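Local coordinates for protein type IV pilin structural subunit (Pseudomonas aeruginosa, PDB 3JYZ) that probably assembles into type IV pili, the thin surface filaments with which Pseudomonas aeruginosa attaches to surfaces and moves by twitching, at residues V79-A84 with S139-F144; I72-D77 with N86-S91; A118-S123 with T133-G138; T42-S47 with V60-G65. All blocks are in the same frame, centred on the assembly; numbering follows the deposited sequence. Where two conformers were deposited one is given.

Contact 1. Residues V79-A84 with S139-F144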
loop_
_atom_site.group_PDB
_atom_site.type_symbol
_atom_site.label_atom_id
_atom_site.label_comp_id
_atom_site.label_asym_id
_atom_site.label_seq_id
_atom_site.Cartn_x
_atom_site.Cartn_y
_atom_site.Cartn_z
ATOM N N VAL A 79 11.851 6.218 12.573
ATOM C CA VAL A 79 12.118 6.524 11.178
ATOM C C VAL A 79 12.655 7.942 11.018
ATOM O O VAL A 79 13.564 8.174 10.218
ATOM C CB VAL A 79 10.840 6.354 10.330
ATOM C CG1 VAL A 79 11.099 6.739 8.885
ATOM C CG2 VAL A 79 10.347 4.924 10.416
ATOM N N GLY A 80 12.097 8.877 11.783
ATOM C CA GLY A 80 12.441 10.286 11.661
ATOM C C GLY A 80 11.328 11.132 11.056
ATOM O O GLY A 80 11.596 12.130 10.383
ATOM N N LEU A 81 10.079 10.746 11.299
ATOM C CA LEU A 81 8.930 11.401 10.687
ATOM C C LEU A 81 8.108 12.194 11.694
ATOM O O LEU A 81 8.177 11.935 12.895
ATOM C CB LEU A 81 8.017 10.352 10.051
ATOM C CG LEU A 81 8.605 9.527 8.914
ATOM C CD1 LEU A 81 7.749 8.287 8.695
ATOM C CD2 LEU A 81 8.706 10.356 7.639
ATOM N N PRO A 82 7.307 13.157 11.209
ATOM C CA PRO A 82 6.352 13.847 12.081
ATOM C C PRO A 82 5.365 12.848 12.682
ATOM O O PRO A 82 5.068 11.820 12.059
ATOM C CB PRO A 82 5.625 14.802 11.127
ATOM C CG PRO A 82 6.578 15.008 9.998
ATOM C CD PRO A 82 7.313 13.706 9.842
ATOM N N THR A 83 4.860 13.145 13.875
ATOM C CA THR A 83 4.008 12.204 14.600
ATOM C C THR A 83 2.777 11.777 13.802
ATOM O O THR A 83 2.316 10.639 13.916
ATOM C CB THR A 83 3.586 12.763 15.983
ATOM O OG1 THR A 83 2.708 11.837 16.635
ATOM C CG2 THR A 83 2.876 14.093 15.831
ATOM N N ALA A 84 2.247 12.684 12.990
ATOM C CA ALA A 84 1.071 12.376 12.189
ATOM C C ALA A 84 1.407 12.323 10.701
ATOM O O ALA A 84 0.512 12.278 9.866
ATOM C CB ALA A 84 -0.044 13.391 12.445
ATOM N N SER A 139 0.375 10.216 4.288
ATOM C CA SER A 139 0.751 11.346 5.142
ATOM C C SER A 139 2.259 11.564 5.331
ATOM O O SER A 139 2.676 12.573 5.891
ATOM C CB SER A 139 0.030 11.256 6.497
ATOM O OG SER A 139 0.423 10.106 7.221
ATOM N N VAL A 140 3.089 10.631 4.879
ATOM C CA VAL A 140 4.531 10.878 4.900
ATOM C C VAL A 140 4.830 12.120 4.042
ATOM O O VAL A 140 4.413 12.187 2.886
ATOM C CB VAL A 140 5.311 9.655 4.355
ATOM C CG1 VAL A 140 6.762 10.011 4.099
ATOM C CG2 VAL A 140 5.211 8.467 5.336
ATOM N N PRO A 141 5.529 13.126 4.602
ATOM C CA PRO A 141 5.831 14.304 3.778
ATOM C C PRO A 141 6.664 13.897 2.573
ATOM O O PRO A 141 7.502 12.991 2.678
ATOM C CB PRO A 141 6.660 15.188 4.719
ATOM C CG PRO A 141 6.184 14.786 6.112
ATOM C CD PRO A 141 5.956 13.296 6.004
ATOM N N GLN A 142 6.444 14.558 1.439
ATOM C CA GLN A 142 7.054 14.114 0.194
ATOM C C GLN A 142 8.581 14.045 0.263
ATOM O O GLN A 142 9.184 13.161 -0.331
ATOM C CB GLN A 142 6.592 14.988 -0.981
ATOM C CG GLN A 142 7.108 16.386 -0.886
ATOM C CD GLN A 142 6.398 17.374 -1.789
ATOM O OE1 GLN A 142 5.667 17.005 -2.716
ATOM N NE2 GLN A 142 6.623 18.651 -1.525
ATOM N N GLU A 143 9.216 14.957 0.999
ATOM C CA GLU A 143 10.673 14.951 1.041
ATOM C C GLU A 143 11.240 13.714 1.764
ATOM O O GLU A 143 12.433 13.436 1.679
ATOM C CB GLU A 143 11.217 16.253 1.647
ATOM C CG GLU A 143 10.945 16.436 3.140
ATOM C CD GLU A 143 9.665 17.210 3.438
ATOM O OE1 GLU A 143 8.751 17.240 2.587
ATOM O OE2 GLU A 143 9.562 17.785 4.547
ATOM N N PHE A 144 10.377 12.983 2.468
ATOM C CA PHE A 144 10.784 11.804 3.225
ATOM C C PHE A 144 10.311 10.513 2.564
ATOM O O PHE A 144 10.488 9.420 3.108
ATOM C CB PHE A 144 10.212 11.870 4.643
ATOM C CG PHE A 144 10.772 12.989 5.478
ATOM C CD1 PHE A 144 12.141 13.175 5.589
ATOM C CD2 PHE A 144 9.926 13.829 6.177
ATOM C CE1 PHE A 144 12.649 14.195 6.373
ATOM C CE2 PHE A 144 10.430 14.856 6.958
ATOM C CZ PHE A 144 11.790 15.034 7.054
#

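Contact 2. Residues I72-D77 with N86-S91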
loop_
_atom_site.group_PDB
_atom_site.type_symbol
_atom_site.label_atom_id
_atom_site.label_comp_id
_atom_site.label_asym_id
_atom_site.label_seq_id
_atom_site.Cartn_x
_atom_site.Cartn_y
_atom_site.Cartn_z
ATOM N N ILE A 72 0.425 1.509 5.163
ATOM C CA ILE A 72 1.617 1.260 5.956
ATOM C C ILE A 72 1.762 2.412 6.937
ATOM O O ILE A 72 1.806 3.585 6.534
ATOM C CB ILE A 72 2.867 1.224 5.093
ATOM C CG1 ILE A 72 2.720 0.192 3.978
ATOM C CG2 ILE A 72 4.093 0.935 5.958
ATOM C CD1 ILE A 72 3.856 0.272 2.962
ATOM N N THR A 73 1.818 2.075 8.224
ATOM C CA THR A 73 2.010 3.056 9.279
ATOM C C THR A 73 3.404 2.879 9.858
ATOM O O THR A 73 3.779 1.786 10.273
ATOM C CB THR A 73 0.949 2.878 10.383
ATOM O OG1 THR A 73 -0.356 3.067 9.822
ATOM C CG2 THR A 73 1.179 3.881 11.527
ATOM N N TYR A 74 4.182 3.958 9.874
ATOM C CA TYR A 74 5.560 3.906 10.348
ATOM C C TYR A 74 5.688 4.326 11.804
ATOM O O TYR A 74 4.874 5.098 12.293
ATOM C CB TYR A 74 6.423 4.821 9.480
ATOM C CG TYR A 74 6.573 4.266 8.096
ATOM C CD1 TYR A 74 7.605 3.401 7.795
ATOM C CD2 TYR A 74 5.649 4.565 7.103
ATOM C CE1 TYR A 74 7.743 2.864 6.534
ATOM C CE2 TYR A 74 5.777 4.027 5.829
ATOM C CZ TYR A 74 6.832 3.184 5.555
ATOM O OH TYR A 74 6.998 2.625 4.303
ATOM N N VAL A 75 6.707 3.807 12.484
ATOM C CA VAL A 75 7.011 4.264 13.837
ATOM C C VAL A 75 7.766 5.583 13.686
ATOM O O VAL A 75 8.962 5.598 13.384
ATOM C CB VAL A 75 7.838 3.233 14.626
ATOM C CG1 VAL A 75 7.892 3.628 16.108
ATOM C CG2 VAL A 75 7.237 1.826 14.466
ATOM N N ALA A 76 7.044 6.681 13.865
ATOM C CA ALA A 76 7.575 8.002 13.536
ATOM C C ALA A 76 8.934 8.282 14.181
ATOM O O ALA A 76 9.853 8.751 13.518
ATOM C CB ALA A 76 6.577 9.078 13.889
ATOM N N ASP A 77 9.085 7.978 15.464
ATOM C CA ASP A 77 10.331 8.348 16.130
ATOM C C ASP A 77 11.515 7.396 15.890
ATOM O O ASP A 77 12.642 7.679 16.309
ATOM C CB ASP A 77 10.105 8.637 17.621
ATOM C CG ASP A 77 9.757 7.396 18.421
ATOM O OD1 ASP A 77 9.762 6.282 17.857
ATOM O OD2 ASP A 77 9.488 7.543 19.631
ATOM N N ASN A 86 3.057 9.854 8.937
ATOM C CA ASN A 86 3.702 8.551 9.016
ATOM C C ASN A 86 3.059 7.420 8.228
ATOM O O ASN A 86 3.348 6.245 8.486
ATOM C CB ASN A 86 3.928 8.150 10.481
ATOM C CG ASN A 86 2.632 7.928 11.226
ATOM O OD1 ASN A 86 1.601 8.494 10.872
ATOM N ND2 ASN A 86 2.672 7.087 12.262
ATOM N N THR A 87 2.206 7.752 7.265
ATOM C CA THR A 87 1.565 6.685 6.491
ATOM C C THR A 87 1.805 6.784 4.997
ATOM O O THR A 87 1.932 7.882 4.432
ATOM C CB THR A 87 0.036 6.601 6.722
ATOM O OG1 THR A 87 -0.605 7.744 6.143
ATOM C CG2 THR A 87 -0.281 6.533 8.209
ATOM N N LEU A 88 1.870 5.609 4.380
ATOM C CA LEU A 88 1.812 5.466 2.939
ATOM C C LEU A 88 0.603 4.605 2.584
ATOM O O LEU A 88 0.212 3.721 3.354
ATOM C CB LEU A 88 3.077 4.787 2.411
ATOM C CG LEU A 88 4.392 5.545 2.526
ATOM C CD1 LEU A 88 5.533 4.718 1.925
ATOM C CD2 LEU A 88 4.277 6.911 1.839
ATOM N N ILE A 89 0.024 4.865 1.415
ATOM C CA ILE A 89 -1.098 4.092 0.913
ATOM C C ILE A 89 -0.681 3.373 -0.372
ATOM O O ILE A 89 -0.100 3.989 -1.268
ATOM C CB ILE A 89 -2.305 4.989 0.593
ATOM C CG1 ILE A 89 -2.644 5.906 1.776
ATOM C CG2 ILE A 89 -3.501 4.132 0.169
ATOM C CD1 ILE A 89 -3.015 5.175 3.027
ATOM N N LEU A 90 -0.957 2.076 -0.450
ATOM C CA LEU A 90 -0.736 1.301 -1.670
ATOM C C LEU A 90 -2.101 0.881 -2.211
ATOM O O LEU A 90 -2.830 0.140 -1.554
ATOM C CB LEU A 90 0.124 0.062 -1.404
ATOM C CG LEU A 90 1.409 0.269 -0.597
ATOM C CD1 LEU A 90 2.204 -1.036 -0.442
ATOM C CD2 LEU A 90 2.290 1.339 -1.206
ATOM N N SER A 91 -2.436 1.350 -3.410
ATOM C CA SER A 91 -3.762 1.135 -3.988
ATOM C C SER A 91 -3.643 0.241 -5.221
ATOM O O SER A 91 -2.906 0.568 -6.153
ATOM C CB SER A 91 -4.379 2.481 -4.377
ATOM O OG SER A 91 -4.510 3.336 -3.247
#

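Contact 3. Residues A118-S123 with T133-G138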
loop_
_atom_site.group_PDB
_atom_site.type_symbol
_atom_site.label_atom_id
_atom_site.label_comp_id
_atom_site.label_asym_id
_atom_site.label_seq_id
_atom_site.Cartn_x
_atom_site.Cartn_y
_atom_site.Cartn_z
ATOM N N ALA A 118 -0.302 1.592 -7.013
ATOM C CA ALA A 118 0.075 2.992 -6.867
ATOM C C ALA A 118 0.437 3.268 -5.415
ATOM O O ALA A 118 -0.297 2.866 -4.503
ATOM C CB ALA A 118 -1.083 3.885 -7.294
ATOM N N CYS A 119 1.572 3.923 -5.193
ATOM C CA CYS A 119 1.955 4.320 -3.844
ATOM C C CYS A 119 1.775 5.815 -3.685
ATOM O O CYS A 119 2.247 6.583 -4.525
ATOM C CB CYS A 119 3.409 3.962 -3.555
ATOM S SG CYS A 119 3.902 4.414 -1.857
ATOM N N THR A 120 1.071 6.242 -2.630
ATOM C CA THR A 120 0.893 7.632 -2.367
ATOM C C THR A 120 1.322 8.024 -0.912
ATOM O O THR A 120 1.146 7.291 -0.008
ATOM C CB THR A 120 -0.561 8.096 -2.616
ATOM O OG1 THR A 120 -1.432 7.261 -1.884
ATOM C CG2 THR A 120 -0.906 8.034 -4.081
ATOM N N SER A 121 1.914 9.181 -0.802
ATOM C CA SER A 121 2.295 9.777 0.460
ATOM C C SER A 121 1.416 11.031 0.627
ATOM O O SER A 121 0.366 11.096 0.135
ATOM C CB SER A 121 3.765 10.180 0.403
ATOM O OG SER A 121 3.948 11.155 -0.572
ATOM N N ALA A 122 1.917 12.027 1.308
ATOM C CA ALA A 122 1.213 13.287 1.268
ATOM C C ALA A 122 1.037 13.850 -0.168
ATOM O O ALA A 122 0.215 14.695 -0.385
ATOM C CB ALA A 122 1.966 14.302 2.163
ATOM N N SER A 123 1.868 13.389 -1.077
ATOM C CA SER A 123 1.717 13.733 -2.487
ATOM C C SER A 123 1.566 12.471 -3.357
ATOM O O SER A 123 1.822 11.401 -2.947
ATOM C CB SER A 123 2.813 14.637 -3.007
ATOM O OG SER A 123 4.049 14.143 -2.718
ATOM N N THR A 133 -5.465 7.003 -11.042
ATOM C CA THR A 133 -6.420 7.948 -10.505
ATOM C C THR A 133 -7.200 7.324 -9.335
ATOM O O THR A 133 -7.389 6.116 -9.289
ATOM C CB THR A 133 -7.366 8.401 -11.644
ATOM O OG1 THR A 133 -8.038 7.267 -12.194
ATOM C CG2 THR A 133 -6.614 9.157 -12.708
ATOM N N GLY A 134 -7.606 8.141 -8.522
ATOM C CA GLY A 134 -8.515 7.744 -7.454
ATOM C C GLY A 134 -7.925 7.340 -6.106
ATOM O O GLY A 134 -8.671 6.974 -5.192
HETATM N N MSE A 135 -6.605 7.410 -5.961
HETATM C CA MSE A 135 -5.951 6.948 -4.730
HETATM C C MSE A 135 -6.234 7.843 -3.544
HETATM O O MSE A 135 -6.216 9.062 -3.665
HETATM C CB MSE A 135 -4.427 6.921 -4.886
HETATM C CG MSE A 135 -3.908 6.075 -6.006
HETATM SE SE MSE A 135 -3.905 7.085 -7.678
HETATM C CE MSE A 135 -2.667 8.519 -7.203
ATOM N N ALA A 136 -6.442 7.233 -2.383
ATOM C CA ALA A 136 -6.438 7.990 -1.136
ATOM C C ALA A 136 -5.043 8.559 -0.884
ATOM O O ALA A 136 -4.049 8.065 -1.418
ATOM C CB ALA A 136 -6.862 7.112 0.022
ATOM N N ALA A 137 -4.968 9.592 -0.056
ATOM C CA ALA A 137 -3.683 10.202 0.245
ATOM C C ALA A 137 -3.054 9.591 1.490
ATOM O O ALA A 137 -3.741 9.297 2.464
ATOM C CB ALA A 137 -3.840 11.703 0.421
ATOM N N GLY A 138 -1.742 9.393 1.448
ATOM C CA GLY A 138 -0.990 9.059 2.642
ATOM C C GLY A 138 -0.593 10.330 3.379
ATOM O O GLY A 138 -1.142 11.409 3.111
#

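Contact 4. Residues T42-S47 with V60-G65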
loop_
_atom_site.group_PDB
_atom_site.type_symbol
_atom_site.label_atom_id
_atom_site.label_comp_id
_atom_site.label_asym_id
_atom_site.label_seq_id
_atom_site.Cartn_x
_atom_site.Cartn_y
_atom_site.Cartn_z
ATOM N N THR A 42 -7.077 -12.888 6.291
ATOM C CA THR A 42 -5.857 -13.653 6.510
ATOM C C THR A 42 -4.664 -12.740 6.761
ATOM O O THR A 42 -3.921 -12.918 7.731
ATOM C CB THR A 42 -5.558 -14.543 5.291
ATOM O OG1 THR A 42 -6.655 -15.443 5.102
ATOM C CG2 THR A 42 -4.269 -15.331 5.490
ATOM N N TRP A 43 -4.483 -11.752 5.887
ATOM C CA TRP A 43 -3.359 -10.840 6.035
ATOM C C TRP A 43 -3.404 -10.079 7.363
ATOM O O TRP A 43 -2.412 -10.020 8.102
ATOM C CB TRP A 43 -3.287 -9.826 4.876
ATOM C CG TRP A 43 -2.142 -8.897 5.092
ATOM C CD1 TRP A 43 -2.177 -7.665 5.675
ATOM C CD2 TRP A 43 -0.774 -9.167 4.793
ATOM N NE1 TRP A 43 -0.902 -7.141 5.739
ATOM C CE2 TRP A 43 -0.025 -8.047 5.210
ATOM C CE3 TRP A 43 -0.109 -10.252 4.209
ATOM C CZ2 TRP A 43 1.361 -7.978 5.049
ATOM C CZ3 TRP A 43 1.267 -10.183 4.055
ATOM C CH2 TRP A 43 1.987 -9.052 4.475
ATOM N N ASN A 44 -4.555 -9.480 7.654
ATOM C CA ASN A 44 -4.673 -8.579 8.801
ATOM C C ASN A 44 -4.484 -9.289 10.136
ATOM O O ASN A 44 -4.121 -8.647 11.117
ATOM C CB ASN A 44 -6.007 -7.821 8.778
ATOM C CG ASN A 44 -6.050 -6.736 7.713
ATOM O OD1 ASN A 44 -7.120 -6.205 7.391
ATOM N ND2 ASN A 44 -4.896 -6.399 7.173
ATOM N N GLN A 45 -4.685 -10.608 10.168
ATOM C CA GLN A 45 -4.560 -11.362 11.416
ATOM C C GLN A 45 -3.114 -11.566 11.825
ATOM O O GLN A 45 -2.824 -11.792 12.995
ATOM C CB GLN A 45 -5.299 -12.702 11.316
ATOM C CG GLN A 45 -6.764 -12.467 11.055
ATOM C CD GLN A 45 -7.655 -13.663 11.290
ATOM O OE1 GLN A 45 -8.763 -13.518 11.821
ATOM N NE2 GLN A 45 -7.202 -14.844 10.876
ATOM N N GLN A 46 -2.232 -11.459 10.849
ATOM C CA GLN A 46 -0.791 -11.614 11.073
ATOM C C GLN A 46 -0.252 -10.600 12.048
ATOM O O GLN A 46 -0.837 -9.609 12.215
ATOM C CB GLN A 46 -0.041 -11.505 9.735
ATOM C CG GLN A 46 -0.442 -12.564 8.721
ATOM C CD GLN A 46 0.157 -12.363 7.365
ATOM O OE1 GLN A 46 0.033 -13.197 6.533
ATOM N NE2 GLN A 46 0.809 -11.259 7.164
ATOM N N SER A 47 0.891 -10.918 12.663
ATOM C CA SER A 47 1.640 -9.937 13.446
ATOM C C SER A 47 0.758 -9.235 14.469
ATOM O O SER A 47 0.754 -8.005 14.568
ATOM C CB SER A 47 2.299 -8.909 12.518
ATOM O OG SER A 47 3.394 -8.290 13.168
ATOM N N VAL A 60 1.025 -2.922 8.633
ATOM C CA VAL A 60 0.760 -2.964 7.200
ATOM C C VAL A 60 -0.601 -3.626 7.106
ATOM O O VAL A 60 -0.713 -4.840 7.267
ATOM C CB VAL A 60 1.804 -3.830 6.477
ATOM C CG1 VAL A 60 1.515 -3.885 4.983
ATOM C CG2 VAL A 60 3.220 -3.296 6.745
ATOM N N LEU A 61 -1.641 -2.828 6.885
ATOM C CA LEU A 61 -3.004 -3.347 6.990
ATOM C C LEU A 61 -3.805 -3.153 5.713
ATOM O O LEU A 61 -3.768 -2.086 5.095
ATOM C CB LEU A 61 -3.736 -2.691 8.165
ATOM C CG LEU A 61 -3.270 -3.166 9.544
ATOM C CD1 LEU A 61 -3.817 -2.246 10.627
ATOM C CD2 LEU A 61 -3.673 -4.615 9.811
HETATM N N MSE A 62 -4.553 -4.185 5.337
HETATM C CA MSE A 62 -5.490 -4.079 4.226
HETATM C C MSE A 62 -6.808 -3.489 4.705
HETATM O O MSE A 62 -7.271 -3.774 5.806
HETATM C CB MSE A 62 -5.735 -5.446 3.603
HETATM C CG MSE A 62 -4.511 -6.002 2.927
HETATM SE SE MSE A 62 -4.790 -7.773 2.176
HETATM C CE MSE A 62 -6.149 -7.382 0.859
ATOM N N ASP A 63 -7.402 -2.649 3.872
ATOM C CA ASP A 63 -8.639 -1.973 4.232
ATOM C C ASP A 63 -9.675 -2.965 4.763
ATOM O O ASP A 63 -9.913 -4.004 4.149
ATOM C CB ASP A 63 -9.163 -1.254 2.995
ATOM C CG ASP A 63 -10.404 -0.454 3.269
ATOM O OD1 ASP A 63 -11.505 -1.042 3.209
ATOM O OD2 ASP A 63 -10.282 0.764 3.506
ATOM N N ALA A 64 -10.298 -2.638 5.895
ATOM C CA ALA A 64 -11.227 -3.571 6.526
ATOM C C ALA A 64 -12.491 -3.776 5.693
ATOM O O ALA A 64 -13.209 -4.758 5.881
ATOM C CB ALA A 64 -11.583 -3.100 7.941
ATOM N N GLY A 65 -12.747 -2.858 4.769
ATOM C CA GLY A 65 -13.884 -2.968 3.869
ATOM C C GLY A 65 -13.565 -3.763 2.617
ATOM O O GLY A 65 -14.312 -3.726 1.639
#

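Contact 1. Residues V79-A84 with S139-F144
Ser139 meets the main chain of Ala84 where two loops of the type IV pilin globular domain run together: the link between helix 76-79 and strand 87-95, and the C-terminal loop enclosed by the Cys119-Cys149 disulfide. Its CB lies 3.6 Å from Ala84 O, while its hydroxyl is bound to Thr87, so the polar end is held by the neighbouring strand. Val140 follows, with CG1 anti to its backbone N (chi1 168°), and this branch packs 4.1 Å from Leu81 CD2. Pro141 then brings its ring up against that of Pro82, the two CG atoms standing 3.9 Å apart at the exposed margin of the contact. From here the chain closes a short 3-10 turn, in which Phe144 N donates to Pro141 O across 2.9 Å. This turn delivers Phe144 back to the first loop. There the Leu81 and Phe144 side chains run alongside each other with opposed directions, and the CD2 branch of Leu81 does the touching, 3.7 Å from Phe144 CB. Leu81 also reaches Val7 of helix 4-28, as Phe144 does, so the apolar half of the contact is continuous with the packing on that helix. The Phe144 ring is sandwiched loosely: the aliphatic part of Glu143 covers one face, with CG 4.0 Å above the ring plane, and on the opposite face Gly80 O stands 4.4 Å from Phe144 CZ.

Contact 2. Residues I72-D77 with N86-S91
Asn86 O is approached by three groups of the facing strand. The straightest approach is the backbone bond from Tyr74 N, 2.8 Å long with an angle of 163° at the hydrogen. A CA-H...O contact from Thr73 joins it, and the ring edge of Tyr74 comes in with the carbonyl oxygen in its plane, CD2 lying 3.2 Å from Asn86 O. The side chain of Asn86 repays the exchange: chi1 of 66° places CG between its own N and carbonyl carbon, and from there ND2 donates to Tyr74 O over 3.0 Å, in the carbonyl plane of the acceptor. Asn86 thus continues the pairing with its amide where the regular strand of Tyr74 gives way to helix 76-79. Further along, Ile72 and Leu88 form a hydrogen-bonded pair with reciprocal N-to-O bonds, and Thr73 sits beside Thr87 in a non-hydrogen-bonded pair, their side chains alongside on one face, with Thr73 OG1 3.8 Å from Thr87 CG2. On the face of Ile72 and Leu88, the Tyr74 ring reaches across to Leu88, whose CG lies 3.9 Å from CE2 near the ring plane, while Tyr74 OH is bound to Val11 O. Ile72 CD1 and Leu90 CD1 touch at 4.0 Å, both side chains also contacting Leu15. Two successive antiparallel strands with their apolar face laid on the long N-terminal helix are characteristic of the type IV pilin fold.

Contact 3. Residues A118-S123 with T133-G138
Thr120 OG1 donates to Ala136 O over 2.8 Å, the donor lying nearly on the extension of the carbonyl bond (C=O...O angle 162°). With chi1 at 53°, the hydroxyl is held between the backbone N and carbonyl carbon of Thr120 and faces the loop, which leaves the methyl CG2 to meet the side chain of Met135. That residue is a selenomethionine in the crystal; its chain folds twice, bringing the terminal CE to 3.6 Å from Thr120 CG2, while its CG rests 3.8 Å from Ala118 CB. The main chains meet less firmly. Gly138 N reaches Ser121 O at 3.0 Å, but the angle of 124° at the hydrogen makes this a weak bond. Gly138 O, another acceptor, is near that same oxygen, and receives a CA-H...O contact from Ala122. The absence of a side chain on Gly138 permits such closeness, its CA being 4.0 Å from that of Ser121. Ser121 turns its own hydroxyl the other way: OG accepts from Ser123 N at 3.1 Å, an ST turn, and is also bound to Cys149 O beside the disulfide that Cys149 makes with Cys119. Ser121 N donates to Ser123 O, and Ala122 N is taken up by Val140 O. Strand 114-120 spends its regular backbone bonds on strand 87-95, and the chemistry here implies that segment 133-138 does not extend the sheet but is held to it chiefly by the Thr120 hydroxyl and Met135, with a weak backbone bond at Gly138.

Contact 4. Residues T42-S47 with V60-G65
This is a buried helix-on-strand contact in which helix 33-49, part of the region joining the N-terminal helix of a type IV pilin to its antiparallel sheet, lies against strand 57-62. The two short segments run roughly antiparallel, with 152° between their directions and their axes 7.6 Å from one another at closest approach. Trp43 and Asn44 share the helix side of the contact almost equally. The Trp43 CG is anti to the backbone N (chi1 179°), which carries the indole across to the strand, where Met62 meets its root and Val60 its NE1 side; the residue also touches Ala21 of helix 4-28. The edge of the indole makes the polar link: NE1 donates to Val60 O over 2.8 Å, with the oxygen close to the ring plane, although the donor stands well above the plane of the carbonyl. This bond satisfies the buried indole N-H and fixes how the ring is rotated. Val60 CG1 touches the rim of the indole, 4.1 Å from Trp43 CZ2. Beside Trp43, Asn44 brings its amide group up to the backbone of Met62, and its CB packs 4.1 Å from Leu61 CD2. Met62, a selenomethionine in the crystal, lies crosswise to the Trp43 side chain in a Met-aromatic contact: SE lies 4.8 Å from the centroid of the five-membered ring, oblique to it, and 3.7 Å from Trp43 CB.

How the contacts relate
Contact 4 closes first along the chain. It is farthest from contact 1 (centres about 23 Å apart) but only about 14 Å from contact 2, strands 57-62 and 70-74 being paired neighbours. The segments of contacts 2 and 1 then alternate, their centres about 8 Å apart, and Leu81 N probably bonds to Ala76 O. Contact 3 is nested within the loop that contact 1 closes, and its strand 114-120 neighbours strand 87-95 of contact 2. Contacts 2, 3 and 4 reach one antiparallel sheet. Contact 4 joins the preceding helix to it, contact 2 pairs two of its strands, and contacts 1 and 3 bring the C-terminal loop onto it, giving one compact pilin domain.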